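Local coordinates for protein ACDH-11, isoform b (Caenorhabditis elegans, PDB 4Y9J), which belongs to the acyl-CoA dehydrogenase family of flavoproteins, binds flavin-adenine dinucleotide and forms a four-chain assembly, at residues L79-A84 with R88-I93; I531-S536 with Y559-E564. All blocks are in the same frame, centred on the assembly; numbering follows the deposited sequence.

Interaction 1. Residues L79-A84 with R88-I93; sequences LEHQDA and RVDKLI
A short antiparallel beta hairpin, strand 78-80 against strand 88-93, brings Glu80 and His81 against Arg88 to Lys91. Glu80 and Lys91 form a hydrogen-bonded pair: Glu80 N gives a nearly straight bond to Lys91 O (2.9 Å, 170° at the hydrogen), and Lys91 N returns one to Glu80 O. On that face the two side chains run alongside each other, and Glu80 OE1 makes a long salt bridge to Lys91 NZ at 3.9 Å, while the carboxylate also rests on Ile93 CD1. Toward the turn the register slips by one residue, a beta bulge in which His81 O takes two backbone bonds. Val89 N reaches His81 O at 2.8 Å, slightly tilted from the carbonyl plane, and Asp90 N comes from well above that plane. Asp90, with both backbone angles positive, belongs to this bulge. Arg88 meets the Asp90 carboxylate in a side-on salt bridge, NE to OD2 and NH2 to OD1 (3.0 Å), and OD1 also accepts from Met271 N of strand 269-274, tying the hairpin to the neighbouring sheet. The Arg88 and His81 side chains lie side by side, with Arg88 NH1 over one face of the His81 ring, displaced toward its rim, the planes 33° apart; Arg88 NH2 is 3.2 Å from His81 ND1 without a hydrogen bond. The Gln82 amide stands almost perpendicular to the guanidinium, and Gln82 NE2 lies 3.5 Å from Arg88 CA.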
loop_
_atom_site.group_PDB
_atom_site.type_symbol
_atom_site.label_atom_id
_atom_site.label_comp_id
_atom_site.label_asym_id
_atom_site.label_seq_id
_atom_site.Cartn_x
_atom_site.Cartn_y
_atom_site.Cartn_z
ATOM N N LEU B 79 -6.028 1.667 11.510
ATOM C CA LEU B 79 -6.929 1.050 12.480
ATOM C C LEU B 79 -7.023 -0.440 12.232
ATOM O O LEU B 79 -7.219 -0.866 11.066
ATOM C CB LEU B 79 -8.320 1.687 12.390
ATOM C CG LEU B 79 -9.419 1.015 13.161
ATOM C CD1 LEU B 79 -9.112 1.093 14.657
ATOM C CD2 LEU B 79 -10.818 1.591 12.828
ATOM N N GLU B 80 -6.818 -1.253 13.258
ATOM C CA GLU B 80 -7.056 -2.696 13.199
ATOM C C GLU B 80 -8.098 -3.087 14.151
ATOM O O GLU B 80 -7.930 -2.940 15.360
ATOM C CB GLU B 80 -5.799 -3.470 13.536
ATOM C CG GLU B 80 -4.708 -3.234 12.517
ATOM C CD GLU B 80 -3.355 -3.880 12.826
ATOM O OE1 GLU B 80 -3.170 -4.536 13.875
ATOM O OE2 GLU B 80 -2.447 -3.669 11.995
ATOM N N HIS B 81 -9.194 -3.600 13.620
ATOM C CA HIS B 81 -10.326 -3.967 14.432
ATOM C C HIS B 81 -10.004 -5.088 15.380
ATOM O O HIS B 81 -10.393 -5.007 16.542
ATOM C CB HIS B 81 -11.548 -4.411 13.600
ATOM C CG HIS B 81 -12.211 -3.308 12.808
ATOM N ND1 HIS B 81 -12.390 -2.018 13.282
ATOM C CD2 HIS B 81 -12.801 -3.336 11.582
ATOM C CE1 HIS B 81 -13.022 -1.289 12.374
ATOM N NE2 HIS B 81 -13.265 -2.057 11.325
ATOM N N GLN B 82 -9.416 -6.156 14.847
ATOM C CA GLN B 82 -9.209 -7.397 15.562
ATOM C C GLN B 82 -7.702 -7.648 15.703
ATOM O O GLN B 82 -6.891 -7.157 14.897
ATOM C CB GLN B 82 -9.796 -8.618 14.761
ATOM C CG GLN B 82 -11.025 -8.336 13.857
ATOM C CD GLN B 82 -12.287 -7.934 14.601
ATOM O OE1 GLN B 82 -13.187 -7.183 14.077
ATOM N NE2 GLN B 82 -12.354 -8.354 15.823
ATOM N N ASP B 83 -7.351 -8.409 16.715
ATOM C CA ASP B 83 -6.033 -8.982 16.847
ATOM C C ASP B 83 -6.000 -10.250 15.992
ATOM O O ASP B 83 -6.927 -10.496 15.248
ATOM C CB ASP B 83 -5.681 -9.193 18.339
ATOM C CG ASP B 83 -6.379 -10.327 19.005
ATOM O OD1 ASP B 83 -7.035 -11.225 18.366
ATOM O OD2 ASP B 83 -6.104 -10.494 20.226
ATOM N N ALA B 84 -4.988 -11.090 16.099
ATOM C CA ALA B 84 -4.852 -12.175 15.177
ATOM C C ALA B 84 -5.598 -13.408 15.632
ATOM O O ALA B 84 -5.577 -14.415 14.964
ATOM C CB ALA B 84 -3.367 -12.511 15.001
ATOM N N ARG B 88 -11.688 -8.450 19.525
ATOM C CA ARG B 88 -11.855 -7.118 19.029
ATOM C C ARG B 88 -11.001 -6.162 19.892
ATOM O O ARG B 88 -11.115 -6.203 21.095
ATOM C CB ARG B 88 -13.294 -6.733 19.205
ATOM C CG ARG B 88 -13.521 -5.317 18.813
ATOM C CD ARG B 88 -13.893 -5.280 17.369
ATOM N NE ARG B 88 -13.904 -3.897 16.939
ATOM C CZ ARG B 88 -14.657 -3.412 15.958
ATOM N NH1 ARG B 88 -15.552 -4.178 15.304
ATOM N NH2 ARG B 88 -14.571 -2.170 15.671
ATOM N N VAL B 89 -10.133 -5.401 19.273
ATOM C CA VAL B 89 -9.164 -4.555 19.990
ATOM C C VAL B 89 -9.176 -3.102 19.573
ATOM O O VAL B 89 -8.805 -2.258 20.382
ATOM C CB VAL B 89 -7.704 -5.082 19.904
ATOM C CG1 VAL B 89 -7.559 -6.449 20.593
ATOM C CG2 VAL B 89 -7.210 -5.138 18.481
ATOM N N ASP B 90 -9.659 -2.765 18.376
ATOM C CA ASP B 90 -9.728 -1.373 17.942
ATOM C C ASP B 90 -8.339 -0.703 18.107
ATOM O O ASP B 90 -8.179 0.348 18.712
ATOM C CB ASP B 90 -10.818 -0.644 18.748
ATOM C CG ASP B 90 -12.289 -1.138 18.423
ATOM O OD1 ASP B 90 -12.780 -0.657 17.473
ATOM O OD2 ASP B 90 -12.966 -1.962 19.120
ATOM N N LYS B 91 -7.327 -1.307 17.546
ATOM C CA LYS B 91 -5.986 -0.767 17.767
ATOM C C LYS B 91 -5.723 0.352 16.767
ATOM O O LYS B 91 -5.783 0.130 15.555
ATOM C CB LYS B 91 -4.944 -1.881 17.644
ATOM C CG LYS B 91 -3.520 -1.355 17.801
ATOM C CD LYS B 91 -2.523 -2.450 18.132
ATOM C CE LYS B 91 -1.983 -2.948 16.818
ATOM N NZ LYS B 91 -0.915 -3.972 17.034
ATOM N N LEU B 92 -5.444 1.542 17.280
ATOM C CA LEU B 92 -5.087 2.684 16.435
ATOM C C LEU B 92 -3.588 2.746 16.360
ATOM O O LEU B 92 -2.928 2.758 17.409
ATOM C CB LEU B 92 -5.629 3.917 17.114
ATOM C CG LEU B 92 -5.499 5.220 16.378
ATOM C CD1 LEU B 92 -6.342 5.204 15.116
ATOM C CD2 LEU B 92 -5.960 6.357 17.283
ATOM N N ILE B 93 -3.040 2.731 15.153
ATOM C CA ILE B 93 -1.627 2.771 14.918
ATOM C C ILE B 93 -1.260 4.131 14.387
ATOM O O ILE B 93 -1.667 4.503 13.280
ATOM C CB ILE B 93 -1.205 1.710 13.943
ATOM C CG1 ILE B 93 -1.508 0.295 14.534
ATOM C CG2 ILE B 93 0.299 1.822 13.684
ATOM C CD1 ILE B 93 -1.623 -0.763 13.461
#

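Interaction 2. Residues I531-S536 with Y559-E564; sequences IARIYS and YRYCCE
Tyr561 reaches from helix 552-563 to Arg533 and Ser536 on helix 524-545, and its side chain makes most of this contact between two helices of the ACDH-11-type C-terminal domain. Their local axes come within 10.1 Å and run roughly antiparallel, 142° apart. Van der Waals packing comes first. A chi1 of -170°, which turns CG away from the backbone N, sends Tyr561 across the gap; its hydroxyl end meets Ser536 CB, 3.3 Å from Tyr561 OH, and Arg533 CG packs on the same oxygen at 3.8 Å. The Arg533 side chain crosses the tyrosine at about a right angle before its NE binds the carbonyl of Leu567. Carbonyl contact is made at the ring edge, where Arg533 O lies near the ring plane, 3.4 Å from Tyr561 CE1. Polar bridging runs through one water, which donates to Ser536 OG and is hydrogen-bonded to Tyr561 OH at 2.6 Å, linking two hydroxyls that do not bond directly. Ser536 OG is in turn held by its own helix: it donates to Ala532 O at 2.9 Å, and that carbonyl also accepts from Ser536 N, the two donors arriving from opposite faces of its plane. The pair is enclosed by further helices: Tyr561 touches Val363 and Ser536 touches Leu371 of helix 352-383, Arg533 packs on Tyr405 of helix 389-419, and Cys562 rests on Val495 of helix 486-512.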
loop_
_atom_site.group_PDB
_atom_site.type_symbol
_atom_site.label_atom_id
_atom_site.label_comp_id
_atom_site.label_asym_id
_atom_site.label_seq_id
_atom_site.Cartn_x
_atom_site.Cartn_y
_atom_site.Cartn_z
ATOM N N ILE B 531 -18.680 43.085 7.307
ATOM C CA ILE B 531 -18.185 43.275 8.667
ATOM C C ILE B 531 -16.666 42.970 8.719
ATOM O O ILE B 531 -15.829 43.822 9.223
ATOM C CB ILE B 531 -18.996 42.450 9.675
ATOM C CG1 ILE B 531 -20.399 43.020 9.746
ATOM C CG2 ILE B 531 -18.343 42.510 11.081
ATOM C CD1 ILE B 531 -21.412 42.212 10.523
ATOM N N ALA B 532 -16.298 41.829 8.165
ATOM C CA ALA B 532 -14.913 41.420 8.201
ATOM C C ALA B 532 -14.048 42.481 7.572
ATOM O O ALA B 532 -13.060 42.862 8.121
ATOM C CB ALA B 532 -14.717 40.093 7.484
ATOM N N ARG B 533 -14.443 42.998 6.408
ATOM C CA ARG B 533 -13.591 43.933 5.682
ATOM C C ARG B 533 -13.527 45.310 6.342
ATOM O O ARG B 533 -12.494 45.962 6.288
ATOM C CB ARG B 533 -14.070 44.064 4.257
ATOM C CG ARG B 533 -13.900 42.757 3.493
ATOM C CD ARG B 533 -14.380 42.766 2.058
ATOM N NE ARG B 533 -15.831 43.014 1.932
ATOM C CZ ARG B 533 -16.734 42.321 1.209
ATOM N NH1 ARG B 533 -16.347 41.230 0.464
ATOM N NH2 ARG B 533 -18.039 42.768 1.231
ATOM N N ILE B 534 -14.653 45.787 6.862
ATOM C CA ILE B 534 -14.701 47.052 7.583
ATOM C C ILE B 534 -13.775 46.978 8.794
ATOM O O ILE B 534 -12.978 47.900 9.055
ATOM C CB ILE B 534 -16.158 47.419 8.001
ATOM C CG1 ILE B 534 -16.939 47.826 6.727
ATOM C CG2 ILE B 534 -16.186 48.575 9.036
ATOM C CD1 ILE B 534 -18.423 48.026 6.927
ATOM N N TYR B 535 -13.942 45.916 9.557
ATOM C CA TYR B 535 -13.199 45.756 10.807
ATOM C C TYR B 535 -11.711 45.638 10.474
ATOM O O TYR B 535 -10.869 46.315 11.100
ATOM C CB TYR B 535 -13.729 44.518 11.554
ATOM C CG TYR B 535 -13.621 44.550 13.058
ATOM C CD1 TYR B 535 -12.628 45.275 13.711
ATOM C CD2 TYR B 535 -14.497 43.764 13.837
ATOM C CE1 TYR B 535 -12.560 45.289 15.131
ATOM C CE2 TYR B 535 -14.433 43.751 15.231
ATOM C CZ TYR B 535 -13.449 44.453 15.869
ATOM O OH TYR B 535 -13.392 44.375 17.224
ATOM N N SER B 536 -11.389 44.843 9.452
ATOM C CA SER B 536 -9.988 44.571 9.085
ATOM C C SER B 536 -9.336 45.870 8.557
ATOM O O SER B 536 -8.174 46.211 8.893
ATOM C CB SER B 536 -9.865 43.440 8.057
ATOM O OG SER B 536 -10.268 42.191 8.598
ATOM N N TYR B 559 -4.134 51.325 2.532
ATOM C CA TYR B 559 -4.746 51.971 1.410
ATOM C C TYR B 559 -5.332 50.968 0.406
ATOM O O TYR B 559 -6.498 51.091 -0.006
ATOM C CB TYR B 559 -3.757 52.942 0.724
ATOM C CG TYR B 559 -4.296 53.425 -0.564
ATOM C CD1 TYR B 559 -5.195 54.454 -0.591
ATOM C CD2 TYR B 559 -4.016 52.765 -1.763
ATOM C CE1 TYR B 559 -5.747 54.902 -1.744
ATOM C CE2 TYR B 559 -4.584 53.221 -2.949
ATOM C CZ TYR B 559 -5.448 54.309 -2.915
ATOM O OH TYR B 559 -6.068 54.826 -4.049
ATOM N N ARG B 560 -4.534 49.978 0.024
ATOM C CA ARG B 560 -5.005 48.947 -0.946
ATOM C C ARG B 560 -6.155 48.114 -0.414
ATOM O O ARG B 560 -7.131 47.839 -1.121
ATOM C CB ARG B 560 -3.856 48.072 -1.382
ATOM C CG ARG B 560 -2.783 48.862 -2.101
ATOM C CD ARG B 560 -1.748 47.926 -2.637
ATOM N NE ARG B 560 -0.604 48.598 -3.240
ATOM C CZ ARG B 560 0.344 47.978 -3.938
ATOM N NH1 ARG B 560 0.232 46.711 -4.180
ATOM N NH2 ARG B 560 1.374 48.638 -4.443
ATOM N N TYR B 561 -6.094 47.775 0.861
ATOM C CA TYR B 561 -7.154 46.960 1.446
ATOM C C TYR B 561 -8.443 47.784 1.441
ATOM O O TYR B 561 -9.504 47.256 1.145
ATOM C CB TYR B 561 -6.793 46.543 2.898
ATOM C CG TYR B 561 -7.737 45.515 3.462
ATOM C CD1 TYR B 561 -8.962 45.889 3.992
ATOM C CD2 TYR B 561 -7.396 44.161 3.466
ATOM C CE1 TYR B 561 -9.844 44.928 4.474
ATOM C CE2 TYR B 561 -8.277 43.199 3.931
ATOM C CZ TYR B 561 -9.494 43.614 4.456
ATOM O OH TYR B 561 -10.364 42.678 4.896
ATOM N N CYS B 562 -8.348 49.054 1.788
ATOM C CA CYS B 562 -9.548 49.828 1.997
ATOM C C CYS B 562 -10.114 50.445 0.712
ATOM O O CYS B 562 -11.320 50.652 0.594
ATOM C CB CYS B 562 -9.296 50.945 2.997
ATOM S SG CYS B 562 -9.085 50.344 4.674
ATOM N N CYS B 563 -9.248 50.844 -0.203
ATOM C CA CYS B 563 -9.696 51.636 -1.312
ATOM C C CYS B 563 -9.734 50.863 -2.602
ATOM O O CYS B 563 -10.241 51.379 -3.546
ATOM C CB CYS B 563 -8.778 52.823 -1.504
ATOM S SG CYS B 563 -8.889 53.926 -0.056
ATOM N N GLU B 564 -9.081 49.716 -2.666
ATOM C CA GLU B 564 -8.927 48.965 -3.966
ATOM C C GLU B 564 -9.739 47.710 -4.078
ATOM O O GLU B 564 -9.680 47.020 -5.102
ATOM C CB GLU B 564 -7.462 48.623 -4.262
ATOM C CG GLU B 564 -6.637 49.869 -4.566
ATOM C CD GLU B 564 -5.185 49.614 -4.932
ATOM O OE1 GLU B 564 -4.702 48.504 -4.780
ATOM O OE2 GLU B 564 -4.499 50.572 -5.364
HETATM O O HOH W 1 -9.423 40.732 6.402
#

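The two contacts lie on opposite sides of the chain's centre, about 52 Å between centres, and share no secondary-structure element. Interaction 1 is a surface hairpin in the AidB-like N-terminal domain, whereas interaction 2 is a buried helix pair in the ACDH-11-type C-terminal domain. They bury 541 Å² and 147 Å², both sides summed. Their chemistry follows: the hairpin relies on backbone hydrogen bonds and charged side chains, while the helices meet through one tyrosine and a bridging water, with no direct hydrogen bond. Other subunits come near both: Gln82 packs on Val272 of a neighbouring subunit, and Arg560, on segment 559-564 but outside the contact itself, forms a salt bridge with Asp583 of another subunit.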